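Local coordinates for conserved protein (Mycobacterium tuberculosis, PDB 1RFE) that is of unknown function but probably binds coenzyme F420 and may be an oxidoreductase of the pyridoxamine 5'-phosphate oxidase-like family, at residues A[22-27]-A[39-43]; A[87-93]-A[135-141]. One frame throughout, in Å; residues are numbered along the deposited sequence.

How the contacts relate
Both contacts are antiparallel pairings within one curled sheet. Contact 1 joins the consecutive strands 25-30 and 36-46, a hairpin whose centre is about 5 Å from that of the chain, and is partly buried; contact 2, a surface contact, pairs strand 84-95 with strands 131-138 and 140-145, its centre about 10 Å out. The contacts touch through packing of L27 CD1 on I136 CD1, 4.2 Å apart. Their chemistry differs accordingly: contact 1 combines a regular backbone pairing with tyrosine, leucine and selenomethionine packing and an exposed end at R23, T24 and W42, whereas contact 2 carries a classic beta bulge and sets arginines beside glutamates on one face.

Contact 1. Residues A[22-27]-A[39-43]; sequences SRTGTL and TAMWY
The indole of W42 meets T24 at its edge: OG1 lies near the ring plane, 3.5 Å from CD1, while R23 O approaches the same CD1 obliquely at 3.2 Å. R23 runs alongside the indole with its guanidinium plane turned 74° from the ring. The ring of Y112 stacks on W42, and its OH is hydrogen-bonded to R23 O and Y43 N. Y43 has the carbonyl O of selenomethionine M41 in plane at its ring edge, its own CG being set between backbone N and carbonyl carbon (chi1 60°). This torsion carries the ring back along the other segment until OH is 3.3 Å from S22 CB; the hydroxyl itself is hydrogen-bonded to V19 O in the preceding helix, and R111 makes a cation-pi contact with the ring. Strands 25-30 and 36-46 form a beta hairpin of the split-barrel fold seen in the pyridoxamine 5'-phosphate oxidase family. G25 and M41 exchange two backbone hydrogen bonds, M41 N to G25 O being the shorter at 2.9 Å, and L27 and T39 exchange another two. On the face shared by L27 and M41, L27 CB touches M41 CG at 4.0 Å, and both side chains also pack on L52 of strand 49-55.

Contact 2. Residues A[87-93]-A[135-141]; sequences SFEGVAE and RIVARRT
R135 reaches E93 with a chain extended from CG to NE, its CG anti to the backbone N, and E93 is likewise extended. The two side chains cross, with carboxylate and guanidinium planes standing 85° apart, and R135 NH1 meets E93 OE1 at 3.0 Å in a salt bridge; the hydrogen bond within it is weak, bent to 126° at the hydrogen. V137 CG2 sits 3.5 Å above the centre of the same guanidinium, which has a second anionic partner, E49, through NE. R140 is also extended from CG to NE, but lies alongside E89, pointing the same way, with the two planes 36° apart. Their salt bridge is long: R140 NH1 is equidistant from E89 OE1 and OE2, 3.6 Å from each.

At the corner between strands 131-138 and 140-145 the pairing with strand 84-95 contains a classic beta bulge. Two residues, R139 and R140, stand opposite the single residue E89, whose carbonyl oxygen accepts a hydrogen bond from each backbone N, at 2.9 Å from R139 N. Strand 84-95 thereby pairs with both strands. Beyond the bulge G90 comes close, its CA 3.2 Å from V137 O in a CA-H...O contact.

On the other face, F88 and T141 lie side by side. T141 OG1 approaches the phenyl ring at its edge, near the plane, 3.6 Å from F88 CD1, and A138 CB touches CD1 obliquely. A water donates to S87 O and, weakly, to R140 O.

Contact 1. Residues A[22-27]-A[39-43]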
loop_
_atom_site.group_PDB
_atom_site.type_symbol
_atom_site.label_atom_id
_atom_site.label_comp_id
_atom_site.label_asym_id
_atom_site.label_seq_id
_atom_site.Cartn_x
_atom_site.Cartn_y
_atom_site.Cartn_z
ATOM N N SER A 22 -0.722 8.861 1.208
ATOM C CA SER A 22 0.147 8.355 0.138
ATOM C C SER A 22 -0.643 7.850 -1.069
ATOM O O SER A 22 -1.865 7.555 -0.979
ATOM C CB SER A 22 1.063 7.272 0.701
ATOM O OG SER A 22 1.804 7.758 1.819
ATOM N N ARG A 23 0.051 7.771 -2.203
ATOM C CA ARG A 23 -0.509 7.327 -3.475
ATOM C C ARG A 23 -0.006 5.980 -3.978
ATOM O O ARG A 23 -0.748 5.187 -4.627
ATOM C CB ARG A 23 -0.186 8.375 -4.541
ATOM C CG ARG A 23 -1.073 9.600 -4.358
ATOM C CD ARG A 23 -0.834 10.756 -5.298
ATOM N NE ARG A 23 -1.103 10.424 -6.693
ATOM C CZ ARG A 23 -2.249 10.621 -7.315
ATOM N NH1 ARG A 23 -3.320 11.199 -6.739
ATOM N NH2 ARG A 23 -2.306 10.310 -8.583
ATOM N N THR A 24 1.280 5.756 -3.742
ATOM C CA THR A 24 1.997 4.592 -4.271
ATOM C C THR A 24 2.820 3.907 -3.220
ATOM O O THR A 24 3.591 4.535 -2.534
ATOM C CB THR A 24 2.972 4.997 -5.405
ATOM O OG1 THR A 24 2.274 5.747 -6.390
ATOM C CG2 THR A 24 3.471 3.731 -6.195
ATOM N N GLY A 25 2.668 2.594 -3.117
ATOM C CA GLY A 25 3.598 1.772 -2.395
ATOM C C GLY A 25 4.181 0.684 -3.280
ATOM O O GLY A 25 3.823 0.560 -4.414
ATOM N N THR A 26 5.101 -0.074 -2.706
ATOM C CA THR A 26 5.708 -1.250 -3.299
ATOM C C THR A 26 5.234 -2.526 -2.624
ATOM O O THR A 26 5.409 -2.708 -1.431
ATOM C CB THR A 26 7.238 -1.157 -3.163
ATOM O OG1 THR A 26 7.717 0.032 -3.826
ATOM C CG2 THR A 26 7.929 -2.300 -3.908
ATOM N N LEU A 27 4.636 -3.418 -3.434
ATOM C CA LEU A 27 4.194 -4.697 -2.987
ATOM C C LEU A 27 5.258 -5.712 -3.359
ATOM O O LEU A 27 5.829 -5.627 -4.424
ATOM C CB LEU A 27 2.874 -5.062 -3.681
ATOM C CG LEU A 27 2.321 -6.475 -3.430
ATOM C CD1 LEU A 27 1.734 -6.573 -2.053
ATOM C CD2 LEU A 27 1.332 -6.809 -4.483
ATOM N N THR A 39 6.198 -4.910 -7.417
ATOM C CA THR A 39 5.391 -4.031 -8.287
ATOM C C THR A 39 5.056 -2.747 -7.529
ATOM O O THR A 39 4.926 -2.761 -6.315
ATOM C CB THR A 39 4.083 -4.720 -8.741
ATOM O OG1 THR A 39 3.210 -4.890 -7.621
ATOM C CG2 THR A 39 4.317 -6.151 -9.267
ATOM N N ALA A 40 4.997 -1.609 -8.234
ATOM C CA ALA A 40 4.569 -0.354 -7.652
ATOM C C ALA A 40 3.040 -0.237 -7.870
ATOM O O ALA A 40 2.580 -0.311 -8.999
ATOM C CB ALA A 40 5.244 0.755 -8.321
HETATM N N MSE A 41 2.281 -0.077 -6.789
HETATM C CA MSE A 41 0.830 -0.237 -6.791
HETATM C C MSE A 41 0.159 1.064 -6.256
HETATM O O MSE A 41 0.562 1.571 -5.242
HETATM C CB MSE A 41 0.418 -1.407 -5.846
HETATM C CG MSE A 41 0.826 -2.854 -6.305
HETATM SE SE MSE A 41 0.070 -3.207 -8.017
HETATM C CE MSE A 41 -1.681 -3.660 -7.428
ATOM N N TRP A 42 -0.881 1.537 -6.944
ATOM C CA TRP A 42 -1.923 2.343 -6.320
ATOM C C TRP A 42 -2.816 1.438 -5.513
ATOM O O TRP A 42 -2.805 0.228 -5.685
ATOM C CB TRP A 42 -2.768 3.061 -7.330
ATOM C CG TRP A 42 -2.065 4.193 -8.005
ATOM C CD1 TRP A 42 -0.818 4.674 -7.742
ATOM C CD2 TRP A 42 -2.591 5.000 -9.050
ATOM N NE1 TRP A 42 -0.531 5.734 -8.576
ATOM C CE2 TRP A 42 -1.612 5.959 -9.381
ATOM C CE3 TRP A 42 -3.813 5.031 -9.730
ATOM C CZ2 TRP A 42 -1.807 6.924 -10.387
ATOM C CZ3 TRP A 42 -4.014 6.008 -10.741
ATOM C CH2 TRP A 42 -3.019 6.919 -11.053
ATOM N N TYR A 43 -3.579 2.021 -4.611
ATOM C CA TYR A 43 -4.348 1.191 -3.703
ATOM C C TYR A 43 -5.595 1.819 -3.192
ATOM O O TYR A 43 -5.807 3.072 -3.275
ATOM C CB TYR A 43 -3.459 0.681 -2.551
ATOM C CG TYR A 43 -2.849 1.742 -1.704
ATOM C CD1 TYR A 43 -3.480 2.184 -0.533
ATOM C CD2 TYR A 43 -1.634 2.316 -2.061
ATOM C CE1 TYR A 43 -2.882 3.192 0.267
ATOM C CE2 TYR A 43 -1.037 3.312 -1.245
ATOM C CZ TYR A 43 -1.663 3.736 -0.098
ATOM O OH TYR A 43 -1.060 4.722 0.669
#

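Contact 2. Residues A[87-93]-A[135-141]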
loop_
_atom_site.group_PDB
_atom_site.type_symbol
_atom_site.label_atom_id
_atom_site.label_comp_id
_atom_site.label_asym_id
_atom_site.label_seq_id
_atom_site.Cartn_x
_atom_site.Cartn_y
_atom_site.Cartn_z
ATOM N N SER A 87 6.364 0.059 6.789
ATOM C CA SER A 87 6.678 -1.195 6.127
ATOM C C SER A 87 5.856 -2.282 6.824
ATOM O O SER A 87 5.948 -2.437 8.061
ATOM C CB SER A 87 8.179 -1.479 6.291
ATOM O OG SER A 87 8.554 -2.626 5.558
ATOM N N PHE A 88 5.055 -2.999 6.043
ATOM C CA PHE A 88 4.122 -4.021 6.519
ATOM C C PHE A 88 4.587 -5.375 6.011
ATOM O O PHE A 88 4.984 -5.515 4.846
ATOM C CB PHE A 88 2.712 -3.801 5.933
ATOM C CG PHE A 88 2.091 -2.462 6.297
ATOM C CD1 PHE A 88 1.756 -2.186 7.593
ATOM C CD2 PHE A 88 1.889 -1.482 5.340
ATOM C CE1 PHE A 88 1.167 -0.986 7.921
ATOM C CE2 PHE A 88 1.300 -0.255 5.673
ATOM C CZ PHE A 88 0.935 -0.020 6.926
ATOM N N GLU A 89 4.556 -6.370 6.889
ATOM C CA GLU A 89 4.721 -7.732 6.479
ATOM C C GLU A 89 3.467 -8.434 6.992
ATOM O O GLU A 89 2.978 -8.121 8.058
ATOM C CB GLU A 89 6.020 -8.336 7.042
ATOM C CG GLU A 89 7.253 -7.649 6.479
ATOM C CD GLU A 89 8.565 -8.144 7.021
ATOM O OE1 GLU A 89 8.525 -9.072 7.871
ATOM O OE2 GLU A 89 9.654 -7.626 6.547
ATOM N N GLY A 90 2.936 -9.340 6.200
ATOM C CA GLY A 90 1.726 -10.053 6.599
ATOM C C GLY A 90 1.272 -11.084 5.630
ATOM O O GLY A 90 2.091 -11.794 5.011
ATOM N N VAL A 91 -0.056 -11.144 5.510
ATOM C CA VAL A 91 -0.732 -12.069 4.623
ATOM C C VAL A 91 -1.794 -11.288 3.843
ATOM O O VAL A 91 -2.350 -10.296 4.325
ATOM C CB VAL A 91 -1.368 -13.257 5.393
ATOM C CG1 VAL A 91 -0.318 -14.045 6.146
ATOM C CG2 VAL A 91 -2.448 -12.783 6.355
ATOM N N ALA A 92 -2.000 -11.705 2.609
ATOM C CA ALA A 92 -3.062 -11.203 1.767
ATOM C C ALA A 92 -4.189 -12.237 1.700
ATOM O O ALA A 92 -3.901 -13.412 1.655
ATOM C CB ALA A 92 -2.557 -11.029 0.396
ATOM N N GLU A 93 -5.453 -11.774 1.705
ATOM C CA GLU A 93 -6.590 -12.556 1.226
ATOM C C GLU A 93 -7.061 -12.059 -0.154
ATOM O O GLU A 93 -7.213 -10.875 -0.388
ATOM C CB GLU A 93 -7.742 -12.433 2.193
ATOM C CG GLU A 93 -8.976 -13.256 1.832
ATOM C CD GLU A 93 -10.199 -12.863 2.669
ATOM O OE1 GLU A 93 -10.059 -11.952 3.525
ATOM O OE2 GLU A 93 -11.297 -13.454 2.444
ATOM N N ARG A 135 -6.750 -8.011 -0.020
ATOM C CA ARG A 135 -6.714 -7.381 1.261
ATOM C C ARG A 135 -5.390 -7.686 1.960
ATOM O O ARG A 135 -5.061 -8.819 2.173
ATOM C CB ARG A 135 -7.906 -7.872 2.079
ATOM C CG ARG A 135 -8.026 -7.429 3.531
ATOM C CD ARG A 135 -9.223 -8.185 4.190
ATOM N NE ARG A 135 -9.226 -8.304 5.632
ATOM C CZ ARG A 135 -8.962 -9.421 6.356
ATOM N NH1 ARG A 135 -8.656 -10.622 5.825
ATOM N NH2 ARG A 135 -9.036 -9.326 7.675
ATOM N N ILE A 136 -4.664 -6.636 2.324
ATOM C CA ILE A 136 -3.404 -6.747 3.055
ATOM C C ILE A 136 -3.655 -6.704 4.560
ATOM O O ILE A 136 -4.172 -5.717 5.136
ATOM C CB ILE A 136 -2.427 -5.684 2.583
ATOM C CG1 ILE A 136 -2.214 -5.932 1.077
ATOM C CG2 ILE A 136 -1.107 -5.741 3.423
ATOM C CD1 ILE A 136 -1.275 -5.033 0.381
ATOM N N VAL A 137 -3.301 -7.802 5.201
ATOM C CA VAL A 137 -3.400 -7.883 6.651
ATOM C C VAL A 137 -2.013 -7.920 7.265
ATOM O O VAL A 137 -1.259 -8.855 7.036
ATOM C CB VAL A 137 -4.137 -9.126 7.080
ATOM C CG1 VAL A 137 -4.300 -9.093 8.627
ATOM C CG2 VAL A 137 -5.465 -9.186 6.395
ATOM N N ALA A 138 -1.673 -6.895 8.030
ATOM C CA ALA A 138 -0.345 -6.776 8.550
ATOM C C ALA A 138 -0.246 -7.594 9.862
ATOM O O ALA A 138 -1.157 -7.586 10.684
ATOM C CB ALA A 138 -0.053 -5.336 8.813
ATOM N N ARG A 139 0.869 -8.282 10.039
ATOM C CA ARG A 139 1.205 -8.893 11.316
ATOM C C ARG A 139 2.397 -8.223 11.960
ATOM O O ARG A 139 2.575 -8.350 13.136
ATOM C CB ARG A 139 1.550 -10.349 11.156
ATOM C CG ARG A 139 0.751 -11.030 10.104
ATOM C CD ARG A 139 -0.046 -12.151 10.536
ATOM N NE ARG A 139 -1.421 -11.617 10.695
ATOM C CZ ARG A 139 -2.489 -12.398 10.580
ATOM N NH1 ARG A 139 -2.319 -13.684 10.319
ATOM N NH2 ARG A 139 -3.715 -11.924 10.728
ATOM N N ARG A 140 3.236 -7.583 11.150
ATOM C CA ARG A 140 4.406 -6.861 11.612
ATOM C C ARG A 140 4.463 -5.543 10.861
ATOM O O ARG A 140 4.321 -5.470 9.628
ATOM C CB ARG A 140 5.662 -7.652 11.394
ATOM C CG ARG A 140 6.943 -6.941 11.831
ATOM C CD ARG A 140 8.210 -7.868 11.959
ATOM N NE ARG A 140 9.490 -7.132 12.106
ATOM C CZ ARG A 140 10.095 -6.413 11.138
ATOM N NH1 ARG A 140 9.548 -6.267 9.931
ATOM N NH2 ARG A 140 11.270 -5.831 11.374
ATOM N N THR A 141 4.653 -4.497 11.644
ATOM C CA THR A 141 4.656 -3.156 11.179
ATOM C C THR A 141 5.875 -2.490 11.764
ATOM O O THR A 141 6.122 -2.581 12.951
ATOM C CB THR A 141 3.438 -2.448 11.687
ATOM O OG1 THR A 141 2.276 -3.034 11.095
ATOM C CG2 THR A 141 3.418 -0.974 11.222
HETATM O O HOH W 1 7.409 -4.684 8.946
#